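Local coordinates for Glyoxalase/bleomycin resistance protein/dioxygenase (Alicyclobacillus acidocaldarius subsp. acidocaldarius, PDB 3RRI) that is of unproven function but, as a metalloprotein of the glyoxalase/bleomycin resistance/dioxygenase superfamily, may act as a metal-dependent dioxygenase, at residues 82-87 against 111-116; 87-92 against 96-101. All blocks are in the same frame, centred on the assembly; numbering follows the deposited sequence. Where two conformers were deposited one is given.

Contact 1 of 2, residues 82-87 against 111-116; sequences DNLYKL and ETFFLI
Phe113 reaches from strand 110-116 to helix 78-90 and meets the backbone and side chain of Tyr85 and the branch point of Leu84. This is the helix-on-sheet layer of a beta-alpha-beta-beta-beta module, the unit of the vicinal oxygen chelate (VOC) fold: the helix following strand 70-74 lies across one face of the sheet to which 110-116 belongs. The tight part centres on the Phe113 ring. With chi1 at 59°, its CG sits between the backbone N and the carbonyl carbon, and the ring is swung so that its CZ-CE2 end meets the helix and one face turns to Tyr85. Tyr85 supplies an edge-to-face (T-shaped) partner, ring centroids 5.4 Å apart and planes at 64°; its CD1 stands 3.9 Å above the plane of the Phe113 ring, offset toward the rim. The far end of Phe113 runs in under the helix backbone, CZ lying 3.7 Å from Tyr85 N, while CE2 is 3.8 Å from Tyr85 CB. Phe81, one turn earlier, adds a second edge-to-face partner to Phe113. No hydrogen bond crosses between the two segments, so apolar and aromatic contact joins them. Toward the start of the helix the fit is looser: Asp82 OD1 and Glu111 OE2 stay 5.1 Å apart, with Lys78 salt-bridged to the aspartate and only weakly paired with the glutamate. The Tyr85 hydroxyl leaves the aromatic pair to hydrogen-bond Asp98. At the edge of the Phe113 ring, near its plane, Leu84 CG lies 4.0 Å from Phe113 CZ.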
ATOM      1  N   ASP A  82      19.796   8.911   9.914  1.00 18.62           N
ATOM      2  CA  ASP A  82      20.294   9.751  11.025  1.00 19.47           C
ATOM      3  C   ASP A  82      20.007   9.111  12.381  1.00 18.31           C
ATOM      4  O   ASP A  82      20.844   9.140  13.269  1.00 19.41           O
ATOM      5  CB  ASP A  82      19.657  11.139  11.006  1.00 19.95           C
ATOM      6  CG  ASP A  82      20.068  11.987   9.803  1.00 21.78           C
ATOM      7  OD1 ASP A  82      20.980  11.596   9.052  1.00 22.71           O
ATOM      8  OD2 ASP A  82      19.424  13.048   9.618  1.00 25.93           O
ATOM      9  N   ASN A  83      18.804   8.552  12.559  1.00 18.18           N
ATOM     10  CA  ASN A  83      18.476   7.846  13.780  1.00 19.34           C
ATOM     11  C   ASN A  83      19.429   6.697  14.068  1.00 17.92           C
ATOM     12  O   ASN A  83      19.782   6.440  15.196  1.00 18.26           O
ATOM     13  CB  ASN A  83      17.060   7.262  13.708  1.00 19.81           C
ATOM     14  CG  ASN A  83      15.970   8.313  13.862  1.00 22.17           C
ATOM     15  OD1 ASN A  83      16.247   9.488  14.157  1.00 24.25           O
ATOM     16  ND2 ASN A  83      14.721   7.899  13.648  1.00 21.81           N
ATOM     17  N   LEU A  84      19.778   5.939  13.026  1.00 17.79           N
ATOM     18  CA  LEU A  84      20.645   4.782  13.244  1.00 17.99           C
ATOM     19  C   LEU A  84      22.062   5.208  13.577  1.00 18.14           C
ATOM     20  O   LEU A  84      22.694   4.626  14.439  1.00 18.93           O
ATOM     21  CB  LEU A  84      20.611   3.856  12.009  1.00 18.56           C
ATOM     22  CG  LEU A  84      21.484   2.591  12.119  1.00 18.89           C
ATOM     23  CD1 LEU A  84      20.991   1.690  13.279  1.00 18.37           C
ATOM     24  CD2 LEU A  84      21.536   1.808  10.763  1.00 17.80           C
ATOM     25  N   TYR A  85      22.542   6.250  12.913  1.00 18.63           N
ATOM     26  CA  TYR A  85      23.861   6.771  13.286  1.00 18.58           C
ATOM     27  C   TYR A  85      23.908   7.194  14.753  1.00 18.91           C
ATOM     28  O   TYR A  85      24.855   6.893  15.469  1.00 18.99           O
ATOM     29  CB  TYR A  85      24.187   7.934  12.395  1.00 18.84           C
ATOM     30  CG  TYR A  85      25.507   8.619  12.673  1.00 19.98           C
ATOM     31  CD1 TYR A  85      26.691   8.019  12.306  1.00 20.65           C
ATOM     32  CD2 TYR A  85      25.552   9.873  13.267  1.00 23.22           C
ATOM     33  CE1 TYR A  85      27.902   8.617  12.527  1.00 22.10           C
ATOM     34  CE2 TYR A  85      26.764  10.482  13.491  1.00 22.85           C
ATOM     35  CZ  TYR A  85      27.930   9.854  13.120  1.00 22.42           C
ATOM     36  OH  TYR A  85      29.177  10.395  13.316  1.00 24.86           O
ATOM     37  N   LYS A  86      22.869   7.904  15.178  1.00 19.00           N
ATOM     38  CA  LYS A  86      22.795   8.400  16.559  1.00 20.02           C
ATOM     39  C   LYS A  86      22.741   7.218  17.519  1.00 19.42           C
ATOM     40  O   LYS A  86      23.382   7.203  18.574  1.00 20.46           O
ATOM     41  CB  LYS A  86      21.557   9.282  16.735  1.00 20.35           C
ATOM     42  CG  LYS A  86      21.316   9.757  18.158  1.00 23.87           C
ATOM     43  CD  LYS A  86      20.079  10.648  18.241  1.00 28.99           C
ATOM     44  CE  LYS A  86      19.545  10.808  19.678  1.00 32.95           C
ATOM     45  NZ  LYS A  86      18.102  11.198  19.653  1.00 36.68           N
ATOM     46  N   LEU A  87      21.986   6.176  17.145  1.00 18.66           N
ATOM     47  CA  LEU A  87      21.901   5.001  17.967  1.00 18.35           C
ATOM     48  C   LEU A  87      23.280   4.356  18.157  1.00 18.21           C
ATOM     49  O   LEU A  87      23.664   4.008  19.291  1.00 18.67           O
ATOM     50  CB  LEU A  87      20.931   4.001  17.312  1.00 17.84           C
ATOM     51  CG  LEU A  87      20.693   2.634  17.980  1.00 20.04           C
ATOM     52  CD1 LEU A  87      19.306   2.012  17.590  1.00 20.46           C
ATOM     53  CD2 LEU A  87      21.764   1.608  17.700  1.00 20.19           C
ATOM     54  N   GLU A 111      25.572   9.531   1.579  1.00 23.21           N
ATOM     55  CA  GLU A 111      26.175   9.479   2.904  1.00 23.43           C
ATOM     56  C   GLU A 111      26.311   8.037   3.292  1.00 22.93           C
ATOM     57  O   GLU A 111      25.438   7.223   2.959  1.00 21.63           O
ATOM     58  CB  GLU A 111      25.332  10.221   3.936  1.00 24.33           C
ATOM     59  CG  GLU A 111      25.118  11.722   3.670  1.00 27.68           C
ATOM     60  CD  GLU A 111      24.952  12.587   4.931  1.00 31.97           C
ATOM     61  OE1 GLU A 111      24.675  13.789   4.776  1.00 39.27           O
ATOM     62  OE2 GLU A 111      25.103  12.107   6.065  1.00 33.56           O
ATOM     63  N   THR A 112      27.367   7.709   4.038  1.00 22.12           N
ATOM     64  CA  THR A 112      27.661   6.332   4.391  1.00 22.33           C
ATOM     65  C   THR A 112      28.341   6.287   5.765  1.00 21.65           C
ATOM     66  O   THR A 112      29.080   7.219   6.124  1.00 21.58           O
ATOM     67  CB  THR A 112      28.616   5.731   3.348  1.00 23.45           C
ATOM     68  OG1 THR A 112      28.947   4.394   3.688  1.00 27.81           O
ATOM     69  CG2 THR A 112      29.901   6.524   3.326  1.00 25.03           C
ATOM     70  N   PHE A 113      28.082   5.253   6.552  1.00 19.53           N
ATOM     71  CA  PHE A 113      28.957   4.891   7.667  1.00 19.34           C
ATOM     72  C   PHE A 113      29.034   3.374   7.742  1.00 19.74           C
ATOM     73  O   PHE A 113      28.122   2.697   7.258  1.00 19.60           O
ATOM     74  CB  PHE A 113      28.528   5.499   9.007  1.00 18.88           C
ATOM     75  CG  PHE A 113      27.144   5.116   9.461  1.00 17.77           C
ATOM     76  CD1 PHE A 113      26.939   4.055  10.332  1.00 17.87           C
ATOM     77  CD2 PHE A 113      26.035   5.853   9.064  1.00 18.28           C
ATOM     78  CE1 PHE A 113      25.680   3.763  10.799  1.00 16.71           C
ATOM     79  CE2 PHE A 113      24.768   5.515   9.507  1.00 20.35           C
ATOM     80  CZ  PHE A 113      24.608   4.474  10.370  1.00 17.93           C
ATOM     81  N   PHE A 114      30.146   2.860   8.245  1.00 18.86           N
ATOM     82  CA  PHE A 114      30.346   1.423   8.406  1.00 19.09           C
ATOM     83  C   PHE A 114      30.487   1.074   9.876  1.00 19.37           C
ATOM     84  O   PHE A 114      31.323   1.668  10.581  1.00 20.15           O
ATOM     85  CB  PHE A 114      31.632   0.973   7.742  1.00 18.33           C
ATOM     86  CG  PHE A 114      31.597   0.895   6.247  1.00 21.92           C
ATOM     87  CD1 PHE A 114      31.618  -0.347   5.622  1.00 21.58           C
ATOM     88  CD2 PHE A 114      31.609   2.020   5.463  1.00 23.73           C
ATOM     89  CE1 PHE A 114      31.635  -0.450   4.231  1.00 21.38           C
ATOM     90  CE2 PHE A 114      31.591   1.923   4.069  1.00 24.93           C
ATOM     91  CZ  PHE A 114      31.618   0.676   3.456  1.00 23.80           C
ATOM     92  N   LEU A 115      29.715   0.105  10.338  1.00 18.92           N
ATOM     93  CA  LEU A 115      29.885  -0.528  11.636  1.00 19.40           C
ATOM     94  C   LEU A 115      30.647  -1.839  11.438  1.00 20.61           C
ATOM     95  O   LEU A 115      30.804  -2.304  10.301  1.00 20.24           O
ATOM     96  CB  LEU A 115      28.542  -0.811  12.296  1.00 19.87           C
ATOM     97  CG  LEU A 115      27.568   0.350  12.400  1.00 18.57           C
ATOM     98  CD1 LEU A 115      26.326  -0.062  13.076  1.00 18.53           C
ATOM     99  CD2 LEU A 115      28.247   1.546  13.157  1.00 18.41           C
ATOM    100  N   ILE A 116      31.163  -2.402  12.528  1.00 21.02           N
ATOM    101  CA  ILE A 116      31.916  -3.666  12.451  1.00 21.26           C
ATOM    102  C   ILE A 116      31.484  -4.553  13.580  1.00 21.20           C
ATOM    103  O   ILE A 116      31.428  -4.143  14.740  1.00 21.17           O
ATOM    104  CB  ILE A 116      33.462  -3.414  12.400  1.00 21.41           C
ATOM    105  CG1 ILE A 116      34.253  -4.722  12.222  1.00 22.83           C
ATOM    106  CG2 ILE A 116      33.936  -2.594  13.635  1.00 21.67           C
ATOM    107  CD1 ILE A 116      35.744  -4.538  11.948  1.00 24.07           C
TER

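Contact 2 of 2, residues 87-92 against 96-101; sequences LAKQRG and YHDLSR
Lys89 lays the end of its chain across the carboxylate of Asp98, the two side chains meeting at about a right angle. Its NZ donates to Asp98 OD2 at 2.9 Å in a salt bridge, coming from above the carboxylate plane, 36° out of it. The methylene next to the charge also touches the group, with Lys89 CE 3.6 Å from Asp98 OD1. A bend at chi2 (-65°) followed by an extended run out to NZ carries the amine from the helix to the acid. The other carboxylate oxygen has different work: Leu99 N donates to Asp98 OD1 at 2.7 Å, on the anti side and 18° out of plane, and OD1 is also held from Tyr85. Two bonds on OD1 and the lysine on OD2 fix the rotation of the carboxylate and would be expected to keep it ionised. This surface bridge spans the helix-to-strand connection of a beta-alpha-beta-beta-beta module of the VOC fold. Gly92, with positive phi, ends helix 78-90 in a Schellman motif, Gly92 N bonding Lys89 O at 3.2 Å. On the strand side, a classic beta bulge sets Tyr96 and His97 together opposite Phe114 of strand 110-116. His97 ND1 then makes a nearly straight bond to Asp98 O, 3.0 Å long, in the carbonyl plane on a lone pair and close to the plane of the imidazole. Lys89 also forms a cation-pi contact with Phe95, and Arg91 turns elsewhere, to Lys30 O and to Glu108 of the second subunit.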
ATOM      1  N   LEU A  87      21.986   6.176  17.145  1.00 18.66           N
ATOM      2  CA  LEU A  87      21.901   5.001  17.967  1.00 18.35           C
ATOM      3  C   LEU A  87      23.280   4.356  18.157  1.00 18.21           C
ATOM      4  O   LEU A  87      23.664   4.008  19.291  1.00 18.67           O
ATOM      5  CB  LEU A  87      20.931   4.001  17.312  1.00 17.84           C
ATOM      6  CG  LEU A  87      20.693   2.634  17.980  1.00 20.04           C
ATOM      7  CD1 LEU A  87      19.306   2.012  17.590  1.00 20.46           C
ATOM      8  CD2 LEU A  87      21.764   1.608  17.700  1.00 20.19           C
ATOM      9  N   ALA A  88      23.984   4.157  17.048  1.00 18.58           N
ATOM     10  CA  ALA A  88      25.311   3.534  17.049  1.00 18.29           C
ATOM     11  C   ALA A  88      26.303   4.314  17.919  1.00 19.00           C
ATOM     12  O   ALA A  88      27.024   3.725  18.727  1.00 20.67           O
ATOM     13  CB  ALA A  88      25.816   3.381  15.624  1.00 18.80           C
ATOM     14  N   LYS A  89      26.248   5.634  17.779  1.00 20.10           N
ATOM     15  CA  LYS A  89      27.119   6.513  18.572  1.00 20.53           C
ATOM     16  C   LYS A  89      26.789   6.467  20.056  1.00 20.28           C
ATOM     17  O   LYS A  89      27.678   6.234  20.878  1.00 20.96           O
ATOM     18  CB  LYS A  89      27.019   7.953  18.067  1.00 20.68           C
ATOM     19  CG  LYS A  89      27.757   8.180  16.783  1.00 20.68           C
ATOM     20  CD  LYS A  89      29.232   7.992  16.964  1.00 22.96           C
ATOM     21  CE  LYS A  89      30.012   8.394  15.739  1.00 25.43           C
ATOM     22  NZ  LYS A  89      31.447   8.408  16.043  1.00 26.65           N
ATOM     23  N   GLN A  90      25.523   6.663  20.396  0.59 20.49           N
ATOM     24  CA  GLN A  90      25.143   6.676  21.792  0.59 21.57           C
ATOM     25  C   GLN A  90      25.419   5.342  22.471  0.59 21.75           C
ATOM     26  O   GLN A  90      25.933   5.313  23.586  0.59 22.37           O
ATOM     27  CB  GLN A  90      23.693   7.128  21.975  0.59 21.68           C
ATOM     28  CG  GLN A  90      23.459   8.599  21.563  0.59 22.40           C
ATOM     29  CD  GLN A  90      22.280   9.247  22.272  0.59 24.58           C
ATOM     30  OE1 GLN A  90      21.800   8.745  23.286  0.59 28.18           O
ATOM     31  NE2 GLN A  90      21.828  10.367  21.755  0.59 27.09           N
ATOM     32  N   ARG A  91      25.116   4.238  21.793  1.00 21.35           N
ATOM     33  CA  ARG A  91      25.300   2.917  22.371  1.00 21.60           C
ATOM     34  C   ARG A  91      26.705   2.332  22.216  1.00 20.39           C
ATOM     35  O   ARG A  91      26.962   1.218  22.657  1.00 21.49           O
ATOM     36  CB  ARG A  91      24.258   1.969  21.792  1.00 21.11           C
ATOM     37  CG  ARG A  91      22.883   2.336  22.219  1.00 20.75           C
ATOM     38  CD  ARG A  91      21.900   1.273  21.750  1.00 21.66           C
ATOM     39  NE  ARG A  91      20.545   1.537  22.200  1.00 22.14           N
ATOM     40  CZ  ARG A  91      19.491   0.828  21.816  1.00 24.03           C
ATOM     41  NH1 ARG A  91      19.638  -0.158  20.899  1.00 22.57           N
ATOM     42  NH2 ARG A  91      18.285   1.107  22.317  1.00 21.10           N
ATOM     43  N   GLY A  92      27.634   3.094  21.657  1.00 20.90           N
ATOM     44  CA  GLY A  92      29.021   2.690  21.631  1.00 21.42           C
ATOM     45  C   GLY A  92      29.325   1.534  20.681  1.00 21.86           C
ATOM     46  O   GLY A  92      30.203   0.716  20.945  1.00 23.16           O
ATOM     47  N   TYR A  96      33.814   1.002  11.801  1.00 23.40           N
ATOM     48  CA  TYR A  96      34.936   0.784  10.916  1.00 23.61           C
ATOM     49  C   TYR A  96      35.277   2.063  10.167  1.00 23.06           C
ATOM     50  O   TYR A  96      36.460   2.377   9.936  1.00 24.36           O
ATOM     51  CB  TYR A  96      34.615  -0.355   9.924  1.00 23.42           C
ATOM     52  CG  TYR A  96      35.739  -0.644   8.982  1.00 25.21           C
ATOM     53  CD1 TYR A  96      36.880  -1.319   9.425  1.00 27.97           C
ATOM     54  CD2 TYR A  96      35.690  -0.228   7.653  1.00 25.21           C
ATOM     55  CE1 TYR A  96      37.936  -1.571   8.555  1.00 29.57           C
ATOM     56  CE2 TYR A  96      36.731  -0.476   6.782  1.00 27.61           C
ATOM     57  CZ  TYR A  96      37.849  -1.143   7.241  1.00 28.30           C
ATOM     58  OH  TYR A  96      38.881  -1.388   6.365  1.00 34.85           O
ATOM     59  N   HIS A  97      34.245   2.773   9.740  1.00 22.54           N
ATOM     60  CA  HIS A  97      34.394   4.063   9.061  1.00 22.66           C
ATOM     61  C   HIS A  97      33.290   5.004   9.517  1.00 22.45           C
ATOM     62  O   HIS A  97      32.112   4.680   9.435  1.00 21.38           O
ATOM     63  CB  HIS A  97      34.376   3.880   7.536  1.00 22.90           C
ATOM     64  CG  HIS A  97      35.057   4.983   6.783  1.00 27.43           C
ATOM     65  ND1 HIS A  97      34.573   6.276   6.761  1.00 33.52           N
ATOM     66  CD2 HIS A  97      36.184   4.990   6.030  1.00 29.66           C
ATOM     67  CE1 HIS A  97      35.371   7.032   6.022  1.00 33.34           C
ATOM     68  NE2 HIS A  97      36.361   6.278   5.576  1.00 32.85           N
ATOM     69  N   ASP A  98      33.657   6.187  10.028  1.00 22.10           N
ATOM     70  CA  ASP A  98      32.661   7.117  10.509  1.00 22.31           C
ATOM     71  C   ASP A  98      31.939   7.773   9.321  1.00 21.76           C
ATOM     72  O   ASP A  98      32.296   7.561   8.161  1.00 20.87           O
ATOM     73  CB  ASP A  98      33.322   8.199  11.421  1.00 23.12           C
ATOM     74  CG  ASP A  98      32.374   8.734  12.513  1.00 25.73           C
ATOM     75  OD1 ASP A  98      31.126   8.752  12.330  1.00 22.69           O
ATOM     76  OD2 ASP A  98      32.872   9.150  13.594  1.00 29.07           O
ATOM     77  N   LEU A  99      30.933   8.569   9.634  1.00 21.90           N
ATOM     78  CA  LEU A  99      30.102   9.248   8.662  1.00 23.32           C
ATOM     79  C   LEU A  99      30.948   9.940   7.613  1.00 24.82           C
ATOM     80  O   LEU A  99      31.868  10.731   7.943  1.00 24.50           O
ATOM     81  CB  LEU A  99      29.192  10.279   9.357  1.00 23.86           C
ATOM     82  CG  LEU A  99      27.980  10.842   8.640  1.00 26.93           C
ATOM     83  CD1 LEU A  99      27.023   9.718   8.198  1.00 28.31           C
ATOM     84  CD2 LEU A  99      27.263  11.802   9.586  1.00 29.84           C
ATOM     85  N   SER A 100      30.623   9.651   6.350  1.00 25.98           N
ATOM     86  CA  SER A 100      31.368  10.118   5.193  1.00 27.86           C
ATOM     87  C   SER A 100      30.478  10.201   3.951  1.00 28.92           C
ATOM     88  O   SER A 100      29.313   9.825   4.000  1.00 29.18           O
ATOM     89  CB  SER A 100      32.540   9.168   4.938  1.00 27.79           C
ATOM     90  OG  SER A 100      33.455   9.701   4.001  1.00 31.62           O
ATOM     91  N   ARG A 101      31.048  10.698   2.860  1.00 31.08           N
ATOM     92  CA  ARG A 101      30.390  10.784   1.546  1.00 32.44           C
ATOM     93  C   ARG A 101      31.158   9.951   0.535  1.00 33.13           C
ATOM     94  O   ARG A 101      32.380   9.901   0.561  1.00 32.55           O
ATOM     95  CB  ARG A 101      30.386  12.210   1.046  1.00 32.81           C
ATOM     96  CG  ARG A 101      29.723  13.151   1.969  1.00 34.41           C
ATOM     97  CD  ARG A 101      28.224  13.011   1.929  1.00 36.43           C
ATOM     98  NE  ARG A 101      27.643  14.022   2.807  1.00 37.86           N
ATOM     99  CZ  ARG A 101      27.278  15.248   2.437  1.00 38.01           C
ATOM    100  NH1 ARG A 101      27.379  15.642   1.170  1.00 38.21           N
ATOM    101  NH2 ARG A 101      26.786  16.084   3.352  1.00 37.76           N
TER

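In the fold
From the N terminus, both contacts fall in the second half of the chain, after strand 70-74, and both start from helix 78-90. Contact 2 closes first: residues 93-95 alone separate its segments, and it ties the last turn of the helix to the end of the bulged strand 95-98. Contact 1 closes later, with 23 residues between its segments, and encloses contact 2; the chain runs through 100-102 and a loop before returning antiparallel as 110-116. The first segments share Leu87, and Phe114 pairs with Tyr96 through the backbone. The helix is thus fastened to neighbouring strands of one sheet, beside the second subunit.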